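Local coordinates for N-acetylglucosamine 2-epimerase (Xylella fastidiosa, PDB 3GT5), which is probably a sugar isomerase that epimerises a sugar at its C2 carbon, at residues L257-L260 and D261-I264; R337-A340 and Y341-Q344; D138-W141 and C142-R146; A62-Y65 and L66-T70. All blocks are in the same frame, centred on the assembly; numbering follows the deposited sequence.

Overall arrangement
The four contacts are single-helix turns spread around an (alpha/alpha)6 barrel, as expected for this family. In chain order they are contact 4 on helix 51-68, contact 3 on helix 133-147, contact 1 on helix 247-263 and contact 2 on helix 329-346. None touches another: contacts 1 and 4 approach most closely, at about 9 Å between nearest atoms, while the centres of contacts 2 and 3 lie about 40 Å apart across the chain's centre. Shared neighbours join these turns, far apart in sequence: helix 309-326 packs on contacts 1 and 2, helix 172-189 on contacts 1 and 3, helix 112-127 on contacts 3 and 4, and helix 377-387 meets contacts 1 and 4.

Contact 1 (L257-L260 and D261-I264); sequences LLIL and DRYI
Ile259 with Tyr263 and Leu260 with Ile264 form i to i+4 contacts at the weakly bonded C-terminal part of helix 247-263, one of the helices of the (alpha/alpha)6 barrel. Ile259 and Tyr263 lie alongside each other and point the same way, with CG2 of Ile259 3.8 Å from CE2 of Tyr263; this methyl stands anti to its own backbone N, on the side where the ring passes. Leu260 and Ile264 repeat the pattern, CD2 of Leu260 lying 3.9 Å from CD1 of Ile264. The backbone bonds weaken and become bifurcated here. Leu260 O accepts from two donors, Ile264 N at 2.8 Å, nearly in line with the carbonyl, and Tyr263 N at 3.0 Å, which sits 59° out of the carbonyl plane. The Arg262 N bonds to Leu258 O and Ile259 O are both weak. A water donates to Leu258 O at 2.8 Å and to Asp261 OD2 at 2.7 Å. The turn is thus amphipathic: its leucines are turned to the interior, the charged Asp261 and Arg262 are tied by salt bridges to Arg325 of helix 309-326 and Glu385 of helix 377-387, and Tyr263 OH bonds Glu187.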
loop_
_atom_site.group_PDB
_atom_site.type_symbol
_atom_site.label_atom_id
_atom_site.label_comp_id
_atom_site.label_asym_id
_atom_site.label_seq_id
_atom_site.Cartn_x
_atom_site.Cartn_y
_atom_site.Cartn_z
ATOM N N LEU A 257 -4.239 11.747 -3.399
ATOM C CA LEU A 257 -4.524 13.164 -3.683
ATOM C C LEU A 257 -5.922 13.553 -3.186
ATOM O O LEU A 257 -6.139 14.701 -2.731
ATOM C CB LEU A 257 -4.444 13.441 -5.187
ATOM C CG LEU A 257 -3.083 13.264 -5.819
ATOM C CD1 LEU A 257 -3.146 13.494 -7.359
ATOM C CD2 LEU A 257 -2.041 14.210 -5.200
ATOM N N LEU A 258 -6.885 12.636 -3.286
ATOM C CA LEU A 258 -8.243 12.915 -2.793
ATOM C C LEU A 258 -8.322 12.870 -1.242
ATOM O O LEU A 258 -9.149 13.563 -0.648
ATOM C CB LEU A 258 -9.291 11.976 -3.412
ATOM C CG LEU A 258 -9.899 12.463 -4.734
ATOM C CD1 LEU A 258 -10.947 13.615 -4.568
ATOM C CD2 LEU A 258 -8.854 12.880 -5.701
ATOM N N ILE A 259 -7.464 12.113 -0.611
ATOM C CA ILE A 259 -7.354 12.155 0.866
ATOM C C ILE A 259 -6.697 13.497 1.252
ATOM O O ILE A 259 -7.155 14.162 2.167
ATOM C CB ILE A 259 -6.569 10.978 1.419
ATOM C CG1 ILE A 259 -7.323 9.663 1.139
ATOM C CG2 ILE A 259 -6.351 11.152 2.956
ATOM C CD1 ILE A 259 -6.546 8.406 1.446
ATOM N N LEU A 260 -5.681 13.923 0.512
ATOM C CA LEU A 260 -5.081 15.234 0.780
ATOM C C LEU A 260 -6.101 16.352 0.642
ATOM O O LEU A 260 -6.099 17.301 1.435
ATOM C CB LEU A 260 -3.900 15.497 -0.128
ATOM C CG LEU A 260 -2.614 14.801 0.303
ATOM C CD1 LEU A 260 -1.681 14.626 -0.904
ATOM C CD2 LEU A 260 -1.895 15.591 1.430
ATOM N N ASP A 261 -6.990 16.226 -0.352
ATOM C CA ASP A 261 -7.996 17.256 -0.666
ATOM C C ASP A 261 -9.020 17.432 0.473
ATOM O O ASP A 261 -9.699 18.483 0.592
ATOM C CB ASP A 261 -8.683 16.873 -1.970
ATOM C CG ASP A 261 -9.836 17.785 -2.345
ATOM O OD1 ASP A 261 -9.594 18.902 -2.839
ATOM O OD2 ASP A 261 -11.015 17.351 -2.188
ATOM N N ARG A 262 -9.191 16.389 1.242
ATOM C CA ARG A 262 -9.998 16.398 2.454
ATOM C C ARG A 262 -9.408 17.287 3.567
ATOM O O ARG A 262 -10.164 17.900 4.356
ATOM C CB ARG A 262 -10.172 14.950 2.918
ATOM C CG ARG A 262 -11.368 14.624 3.735
ATOM C CD ARG A 262 -11.259 13.159 4.256
ATOM N NE ARG A 262 -11.528 12.202 3.179
ATOM C CZ ARG A 262 -11.117 10.936 3.105
ATOM N NH1 ARG A 262 -10.353 10.380 4.030
ATOM N NH2 ARG A 262 -11.473 10.220 2.054
ATOM N N TYR A 263 -8.075 17.352 3.646
ATOM C CA TYR A 263 -7.377 18.014 4.751
ATOM C C TYR A 263 -6.719 19.329 4.351
ATOM O O TYR A 263 -6.344 20.132 5.225
ATOM C CB TYR A 263 -6.310 17.080 5.336
ATOM C CG TYR A 263 -6.863 15.813 5.913
ATOM C CD1 TYR A 263 -7.886 15.835 6.846
ATOM C CD2 TYR A 263 -6.369 14.578 5.509
ATOM C CE1 TYR A 263 -8.400 14.675 7.353
ATOM C CE2 TYR A 263 -6.872 13.419 6.022
ATOM C CZ TYR A 263 -7.882 13.472 6.925
ATOM O OH TYR A 263 -8.352 12.300 7.403
ATOM N N ILE A 264 -6.520 19.533 3.055
ATOM C CA ILE A 264 -5.829 20.705 2.532
ATOM C C ILE A 264 -6.694 21.385 1.473
ATOM O O ILE A 264 -7.187 20.740 0.533
ATOM C CB ILE A 264 -4.504 20.281 1.867
ATOM C CG1 ILE A 264 -3.548 19.719 2.927
ATOM C CG2 ILE A 264 -3.880 21.432 1.025
ATOM C CD1 ILE A 264 -2.185 19.400 2.381
HETATM O O HOH W 1 -11.525 14.753 -1.447
#

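Contact 2 (R337-A340 and Y341-Q344); sequences RLWA and YAWQ
Trp339 and Trp343, one helical turn apart on helix 329-346, turn their indoles against each other at a steep angle, the two ring planes lying about 68° apart. They meet obliquely and loosely, with CZ3 of Trp339 4.4 Å from CE3 of Trp343, so the pair is a glancing contact of six-membered rings and not a stack. Their torsions explain the meeting. Trp339 has chi1 of -95°, well past the usual staggered position, which lays its six-membered ring along the helix toward the next turn; Trp343 has CG anti to the backbone N (chi1 -161°), which carries its ring outward beyond the helix. Ala342 CB also approaches the Trp339 ring obliquely, 4.2 Å from CE3. The i to i+4 bonds from Trp343 N to Trp339 O, at 2.7 Å, and from Ala342 N to Leu338 O, at 3.0 Å, hold the turn, which widens toward a pi-type turn at 342-344. The CB of Trp343 also rests 3.2 Å from Trp339 O, so this one carbonyl is closely packed at the root of the second indole. Tyr341 starts from a different side of the helix, and its OH bonds Asn362. Around the turn, Trp339 stacks on Phe5 and meets Phe10 of helix 8-22 edge-to-face, as does Trp343 with the same Phe10. Leu338 packs on Gln312, Ser315 and Leu316 of helix 309-326, so the turn is wedged between that helix and the N-terminal segment.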
loop_
_atom_site.group_PDB
_atom_site.type_symbol
_atom_site.label_atom_id
_atom_site.label_comp_id
_atom_site.label_asym_id
_atom_site.label_seq_id
_atom_site.Cartn_x
_atom_site.Cartn_y
_atom_site.Cartn_z
ATOM N N ARG A 337 -17.879 -1.714 -11.804
ATOM C CA ARG A 337 -17.279 -2.735 -12.675
ATOM C C ARG A 337 -16.018 -3.363 -12.089
ATOM O O ARG A 337 -15.737 -4.563 -12.301
ATOM C CB ARG A 337 -17.103 -2.235 -14.133
ATOM C CG ARG A 337 -15.972 -1.303 -14.452
ATOM C CD ARG A 337 -15.905 -1.043 -16.017
ATOM N NE ARG A 337 -17.123 -0.413 -16.564
ATOM C CZ ARG A 337 -17.404 0.906 -16.636
ATOM N NH1 ARG A 337 -16.569 1.847 -16.218
ATOM N NH2 ARG A 337 -18.560 1.301 -17.159
ATOM N N LEU A 338 -15.254 -2.562 -11.339
ATOM C CA LEU A 338 -14.075 -3.075 -10.654
ATOM C C LEU A 338 -14.508 -4.096 -9.612
ATOM O O LEU A 338 -13.928 -5.170 -9.510
ATOM C CB LEU A 338 -13.260 -1.921 -10.014
ATOM C CG LEU A 338 -12.422 -1.158 -11.056
ATOM C CD1 LEU A 338 -12.022 0.215 -10.513
ATOM C CD2 LEU A 338 -11.182 -1.908 -11.466
ATOM N N TRP A 339 -15.524 -3.749 -8.820
ATOM C CA TRP A 339 -16.015 -4.729 -7.840
ATOM C C TRP A 339 -16.618 -5.975 -8.518
ATOM O O TRP A 339 -16.424 -7.067 -8.019
ATOM C CB TRP A 339 -17.040 -4.106 -6.886
ATOM C CG TRP A 339 -16.489 -3.621 -5.618
ATOM C CD1 TRP A 339 -16.556 -2.353 -5.118
ATOM C CD2 TRP A 339 -15.826 -4.405 -4.632
ATOM N NE1 TRP A 339 -15.948 -2.301 -3.888
ATOM C CE2 TRP A 339 -15.497 -3.547 -3.563
ATOM C CE3 TRP A 339 -15.496 -5.760 -4.532
ATOM C CZ2 TRP A 339 -14.840 -4.007 -2.426
ATOM C CZ3 TRP A 339 -14.826 -6.206 -3.426
ATOM C CH2 TRP A 339 -14.506 -5.336 -2.381
ATOM N N ALA A 340 -17.359 -5.797 -9.612
ATOM C CA ALA A 340 -17.958 -6.943 -10.301
ATOM C C ALA A 340 -16.879 -7.902 -10.754
ATOM O O ALA A 340 -16.999 -9.110 -10.583
ATOM C CB ALA A 340 -18.807 -6.505 -11.461
ATOM N N TYR A 341 -15.800 -7.362 -11.345
ATOM C CA TYR A 341 -14.643 -8.202 -11.677
ATOM C C TYR A 341 -14.011 -8.913 -10.459
ATOM O O TYR A 341 -13.752 -10.125 -10.435
ATOM C CB TYR A 341 -13.579 -7.363 -12.382
ATOM C CG TYR A 341 -12.360 -8.176 -12.622
ATOM C CD1 TYR A 341 -12.337 -9.143 -13.622
ATOM C CD2 TYR A 341 -11.243 -8.052 -11.822
ATOM C CE1 TYR A 341 -11.243 -9.929 -13.803
ATOM C CE2 TYR A 341 -10.138 -8.856 -11.987
ATOM C CZ TYR A 341 -10.138 -9.802 -12.987
ATOM O OH TYR A 341 -9.046 -10.648 -13.184
ATOM N N ALA A 342 -13.721 -8.126 -9.447
ATOM C CA ALA A 342 -13.088 -8.655 -8.247
ATOM C C ALA A 342 -13.973 -9.697 -7.573
ATOM O O ALA A 342 -13.504 -10.737 -7.177
ATOM C CB ALA A 342 -12.772 -7.490 -7.291
ATOM N N TRP A 343 -15.248 -9.415 -7.438
ATOM C CA TRP A 343 -16.162 -10.386 -6.804
ATOM C C TRP A 343 -16.251 -11.715 -7.568
ATOM O O TRP A 343 -16.253 -12.770 -6.960
ATOM C CB TRP A 343 -17.547 -9.775 -6.655
ATOM C CG TRP A 343 -18.381 -10.463 -5.676
ATOM C CD1 TRP A 343 -19.503 -11.185 -5.940
ATOM C CD2 TRP A 343 -18.210 -10.471 -4.256
ATOM N NE1 TRP A 343 -20.054 -11.648 -4.757
ATOM C CE2 TRP A 343 -19.265 -11.246 -3.713
ATOM C CE3 TRP A 343 -17.254 -9.929 -3.390
ATOM C CZ2 TRP A 343 -19.375 -11.511 -2.326
ATOM C CZ3 TRP A 343 -17.363 -10.197 -2.013
ATOM C CH2 TRP A 343 -18.416 -10.982 -1.502
ATOM N N GLN A 344 -16.253 -11.640 -8.888
ATOM C CA GLN A 344 -16.375 -12.825 -9.716
ATOM C C GLN A 344 -15.064 -13.610 -9.759
ATOM O O GLN A 344 -15.084 -14.849 -9.794
ATOM C CB GLN A 344 -16.839 -12.467 -11.145
ATOM C CG GLN A 344 -16.938 -13.684 -12.078
ATOM C CD GLN A 344 -17.974 -14.690 -11.606
ATOM O OE1 GLN A 344 -19.103 -14.318 -11.253
ATOM N NE2 GLN A 344 -17.596 -15.977 -11.586
#

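Contact 3 (D138-W141 and C142-R146); sequences DETW and CLLER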
loop_
_atom_site.group_PDB
_atom_site.type_symbol
_atom_site.label_atom_id
_atom_site.label_comp_id
_atom_site.label_asym_id
_atom_site.label_seq_id
_atom_site.Cartn_x
_atom_site.Cartn_y
_atom_site.Cartn_z
ATOM N N ASP A 138 7.899 10.136 16.163
ATOM C CA ASP A 138 8.899 11.188 16.153
ATOM C C ASP A 138 10.312 10.608 15.914
ATOM O O ASP A 138 11.083 11.164 15.134
ATOM C CB ASP A 138 8.822 12.061 17.419
ATOM C CG ASP A 138 9.879 13.145 17.423
ATOM O OD1 ASP A 138 9.993 13.937 16.436
ATOM O OD2 ASP A 138 10.668 13.134 18.394
ATOM N N GLU A 139 10.623 9.462 16.509
ATOM C CA GLU A 139 11.926 8.781 16.327
ATOM C C GLU A 139 12.101 8.390 14.871
ATOM O O GLU A 139 13.200 8.545 14.327
ATOM C CB GLU A 139 11.955 7.540 17.220
ATOM C CG GLU A 139 13.036 6.444 17.067
ATOM C CD GLU A 139 12.509 5.140 17.665
ATOM O OE1 GLU A 139 11.893 4.321 16.910
ATOM O OE2 GLU A 139 12.581 4.996 18.917
ATOM N N THR A 140 11.007 7.920 14.238
ATOM C CA THR A 140 11.066 7.494 12.822
ATOM C C THR A 140 11.227 8.731 11.920
ATOM O O THR A 140 12.029 8.711 10.992
ATOM C CB THR A 140 9.816 6.697 12.450
ATOM O OG1 THR A 140 9.667 5.611 13.372
ATOM C CG2 THR A 140 9.904 6.146 10.992
ATOM N N TRP A 141 10.503 9.802 12.214
ATOM C CA TRP A 141 10.679 11.077 11.486
ATOM C C TRP A 141 12.174 11.517 11.560
ATOM O O TRP A 141 12.797 11.896 10.545
ATOM C CB TRP A 141 9.761 12.158 12.078
ATOM C CG TRP A 141 9.992 13.531 11.510
ATOM C CD1 TRP A 141 10.912 14.448 11.960
ATOM C CD2 TRP A 141 9.353 14.138 10.391
ATOM N NE1 TRP A 141 10.860 15.568 11.203
ATOM C CE2 TRP A 141 9.906 15.418 10.242
ATOM C CE3 TRP A 141 8.310 13.752 9.522
ATOM C CZ2 TRP A 141 9.504 16.298 9.244
ATOM C CZ3 TRP A 141 7.914 14.628 8.547
ATOM C CH2 TRP A 141 8.496 15.892 8.416
ATOM N N CYS A 142 12.736 11.492 12.760
ATOM C CA CYS A 142 14.123 11.932 12.940
ATOM C C CYS A 142 15.102 11.088 12.142
ATOM O O CYS A 142 15.994 11.639 11.497
ATOM C CB CYS A 142 14.504 11.968 14.398
ATOM S SG CYS A 142 13.712 13.330 15.220
ATOM N N LEU A 143 14.887 9.767 12.148
ATOM C CA LEU A 143 15.715 8.833 11.394
ATOM C C LEU A 143 15.639 9.106 9.881
ATOM O O LEU A 143 16.693 9.152 9.203
ATOM C CB LEU A 143 15.271 7.392 11.676
ATOM C CG LEU A 143 16.202 6.350 11.041
ATOM C CD1 LEU A 143 17.458 6.109 11.880
ATOM C CD2 LEU A 143 15.389 5.056 10.776
ATOM N N LEU A 144 14.417 9.307 9.371
ATOM C CA LEU A 144 14.176 9.694 7.981
ATOM C C LEU A 144 14.851 11.024 7.646
ATOM O O LEU A 144 15.469 11.170 6.587
ATOM C CB LEU A 144 12.658 9.729 7.699
ATOM C CG LEU A 144 12.028 8.336 7.638
ATOM C CD1 LEU A 144 10.503 8.504 7.759
ATOM C CD2 LEU A 144 12.420 7.660 6.335
ATOM N N GLU A 145 14.745 12.023 8.530
ATOM C CA GLU A 145 15.379 13.329 8.235
ATOM C C GLU A 145 16.896 13.219 8.217
ATOM O O GLU A 145 17.572 13.882 7.446
ATOM C CB GLU A 145 15.000 14.372 9.302
ATOM C CG GLU A 145 13.548 14.930 9.203
ATOM C CD GLU A 145 13.137 15.542 7.858
ATOM O OE1 GLU A 145 13.269 16.768 7.625
ATOM O OE2 GLU A 145 12.585 14.792 7.049
ATOM N N ARG A 146 17.433 12.416 9.121
ATOM C CA ARG A 146 18.884 12.255 9.276
ATOM C C ARG A 146 19.491 11.582 8.061
ATOM O O ARG A 146 20.552 11.995 7.622
ATOM C CB ARG A 146 19.172 11.431 10.537
ATOM C CG ARG A 146 20.631 11.218 10.991
ATOM C CD ARG A 146 20.624 10.622 12.445
ATOM N NE ARG A 146 19.906 11.545 13.355
ATOM C CZ ARG A 146 18.741 11.346 14.011
ATOM N NH1 ARG A 146 18.049 10.174 14.004
ATOM N NH2 ARG A 146 18.266 12.376 14.725
HETATM O O HOH W 2 15.624 8.610 15.490
HETATM O O HOH W 3 11.059 12.683 7.654
#
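The indole of Trp141 carries Glu145 CG on one face, 3.3 Å above its plane and displaced toward the rim, with a water at the same face; the Glu145 carboxylate is stacked with the ring, its plane turned 21° from it. This is an i to i+4 CH-pi contact on helix 133-147 of the (alpha/alpha)6 barrel: CG lies 3.8 Å from the centroid of the five-membered ring, 30° off its normal. The ring leaves the helix with CG anti to the backbone N. In Glu145, chi1 of -75° sets CG beside the backbone N and so puts the methylene over the ring, while the bend at chi2 lays the carboxylate along it. The shared water donates to OE2 of Glu145 at 2.7 Å, and OE2 is also salt-bridged to Arg197. Arg193 makes a cation-pi contact with the indole and a salt bridge with Asp138, tying both to helix 192-211. On another side of the helix, Thr140 and Leu144 run alongside each other, CG2 of Thr140 4.0 Å from CD1 of Leu144. The Arg146 guanidinium has the carbonyl oxygen of Cys142 over one face, while a second water in its plane accepts from Arg146 NH1 at 3.2 Å and donates to Glu139 O at 2.7 Å.

Contact 4 (A62-Y65 and L66-T70); sequences AMAY and LQFGT
Tyr65 and Thr70 meet where the chain turns out of helix 51-68: the tyrosine ring lies against the turn with its edge toward the threonine carbonyl, CD1 of Tyr65 standing 3.5 Å from Thr70 O near the ring plane. The ring gets there because CG is anti to the backbone N (chi1 172°), which aims it toward the following residues. Gly69 forms the adjoining part of the hollow, CE1 of Tyr65 being 3.7 Å from Gly69 O. Beyond Tyr65 the surface continues as ridges: Leu66 CD2 lies 4.3 Å from CD2 of the ring, while Leu66 CD1 brushes Met63 SD at 4.5 Å. In the (alpha/alpha)6 barrel this is the link of a helical hairpin, for helix 71-88 begins immediately afterwards, with Thr70 at its N-cap position though its side chain makes no capping bond. Gly69 is the first residue to leave helical geometry, at phi of 75°, yet its N still reaches Tyr65 O at 2.7 Å. Phe68 bulges on another side, its CD2 3.4 Å from Ala64 O and 4.4 Å from the small bump of Ala64 CB. Over one face of the Phe68 ring, centred on it, sits CG of Gln67, whose OE1 bonds Arg12. Ile15 and Ser16 of helix 8-22 touch the Phe68 side chain, and Tyr73 and Leu74 of helix 71-88 press on Tyr65.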
loop_
_atom_site.group_PDB
_atom_site.type_symbol
_atom_site.label_atom_id
_atom_site.label_comp_id
_atom_site.label_asym_id
_atom_site.label_seq_id
_atom_site.Cartn_x
_atom_site.Cartn_y
_atom_site.Cartn_z
ATOM N N ALA A 62 -5.334 -2.922 13.521
ATOM C CA ALA A 62 -5.720 -1.580 14.017
ATOM C C ALA A 62 -6.957 -1.041 13.359
ATOM O O ALA A 62 -7.842 -0.591 14.040
ATOM C CB ALA A 62 -4.579 -0.586 13.894
ATOM N N MET A 63 -7.041 -1.102 12.017
ATOM C CA MET A 63 -8.189 -0.581 11.317
ATOM C C MET A 63 -9.444 -1.439 11.638
ATOM O O MET A 63 -10.539 -0.914 11.801
ATOM C CB MET A 63 -7.891 -0.504 9.817
ATOM C CG MET A 63 -6.729 0.464 9.486
ATOM S SD MET A 63 -6.980 2.230 9.943
ATOM C CE MET A 63 -8.279 2.544 8.782
ATOM N N ALA A 64 -9.273 -2.747 11.773
ATOM C CA ALA A 64 -10.374 -3.620 12.217
ATOM C C ALA A 64 -10.856 -3.322 13.640
ATOM O O ALA A 64 -12.052 -3.287 13.877
ATOM C CB ALA A 64 -10.012 -5.074 12.068
ATOM N N TYR A 65 -9.939 -3.094 14.566
ATOM C CA TYR A 65 -10.337 -2.687 15.918
ATOM C C TYR A 65 -11.123 -1.373 15.906
ATOM O O TYR A 65 -12.152 -1.276 16.580
ATOM C CB TYR A 65 -9.129 -2.548 16.807
ATOM C CG TYR A 65 -9.480 -1.958 18.149
ATOM C CD1 TYR A 65 -10.126 -2.715 19.117
ATOM C CD2 TYR A 65 -9.145 -0.663 18.437
ATOM C CE1 TYR A 65 -10.416 -2.170 20.372
ATOM C CE2 TYR A 65 -9.430 -0.094 19.655
ATOM C CZ TYR A 65 -10.074 -0.840 20.606
ATOM O OH TYR A 65 -10.322 -0.241 21.803
ATOM N N LEU A 66 -10.673 -0.374 15.129
ATOM C CA LEU A 66 -11.371 0.919 15.010
ATOM C C LEU A 66 -12.766 0.761 14.404
ATOM O O LEU A 66 -13.698 1.479 14.755
ATOM C CB LEU A 66 -10.549 1.928 14.187
ATOM C CG LEU A 66 -9.274 2.427 14.857
ATOM C CD1 LEU A 66 -8.552 3.419 13.949
ATOM C CD2 LEU A 66 -9.527 3.068 16.270
ATOM N N GLN A 67 -12.925 -0.210 13.523
ATOM C CA GLN A 67 -14.216 -0.435 12.918
ATOM C C GLN A 67 -15.162 -1.245 13.784
ATOM O O GLN A 67 -16.356 -0.913 13.850
ATOM C CB GLN A 67 -14.018 -1.126 11.560
ATOM C CG GLN A 67 -15.294 -1.386 10.779
ATOM C CD GLN A 67 -16.142 -0.149 10.511
ATOM O OE1 GLN A 67 -17.374 -0.164 10.733
ATOM N NE2 GLN A 67 -15.527 0.911 10.067
ATOM N N PHE A 68 -14.652 -2.297 14.416
ATOM C CA PHE A 68 -15.490 -3.295 15.069
ATOM C C PHE A 68 -15.369 -3.299 16.612
ATOM O O PHE A 68 -16.270 -3.808 17.301
ATOM C CB PHE A 68 -15.190 -4.689 14.518
ATOM C CG PHE A 68 -15.457 -4.819 13.065
ATOM C CD1 PHE A 68 -16.765 -4.775 12.582
ATOM C CD2 PHE A 68 -14.421 -4.988 12.168
ATOM C CE1 PHE A 68 -17.035 -4.876 11.220
ATOM C CE2 PHE A 68 -14.691 -5.088 10.804
ATOM C CZ PHE A 68 -16.012 -5.025 10.341
ATOM N N GLY A 69 -14.274 -2.772 17.166
ATOM C CA GLY A 69 -14.023 -2.810 18.615
ATOM C C GLY A 69 -13.591 -4.121 19.263
ATOM O O GLY A 69 -13.487 -4.223 20.491
ATOM N N THR A 70 -13.282 -5.133 18.464
ATOM C CA THR A 70 -13.020 -6.460 18.990
ATOM C C THR A 70 -11.713 -6.475 19.790
ATOM O O THR A 70 -10.669 -6.157 19.250
ATOM C CB THR A 70 -12.905 -7.429 17.807
ATOM O OG1 THR A 70 -13.919 -7.086 16.848
ATOM C CG2 THR A 70 -12.969 -8.876 18.261
#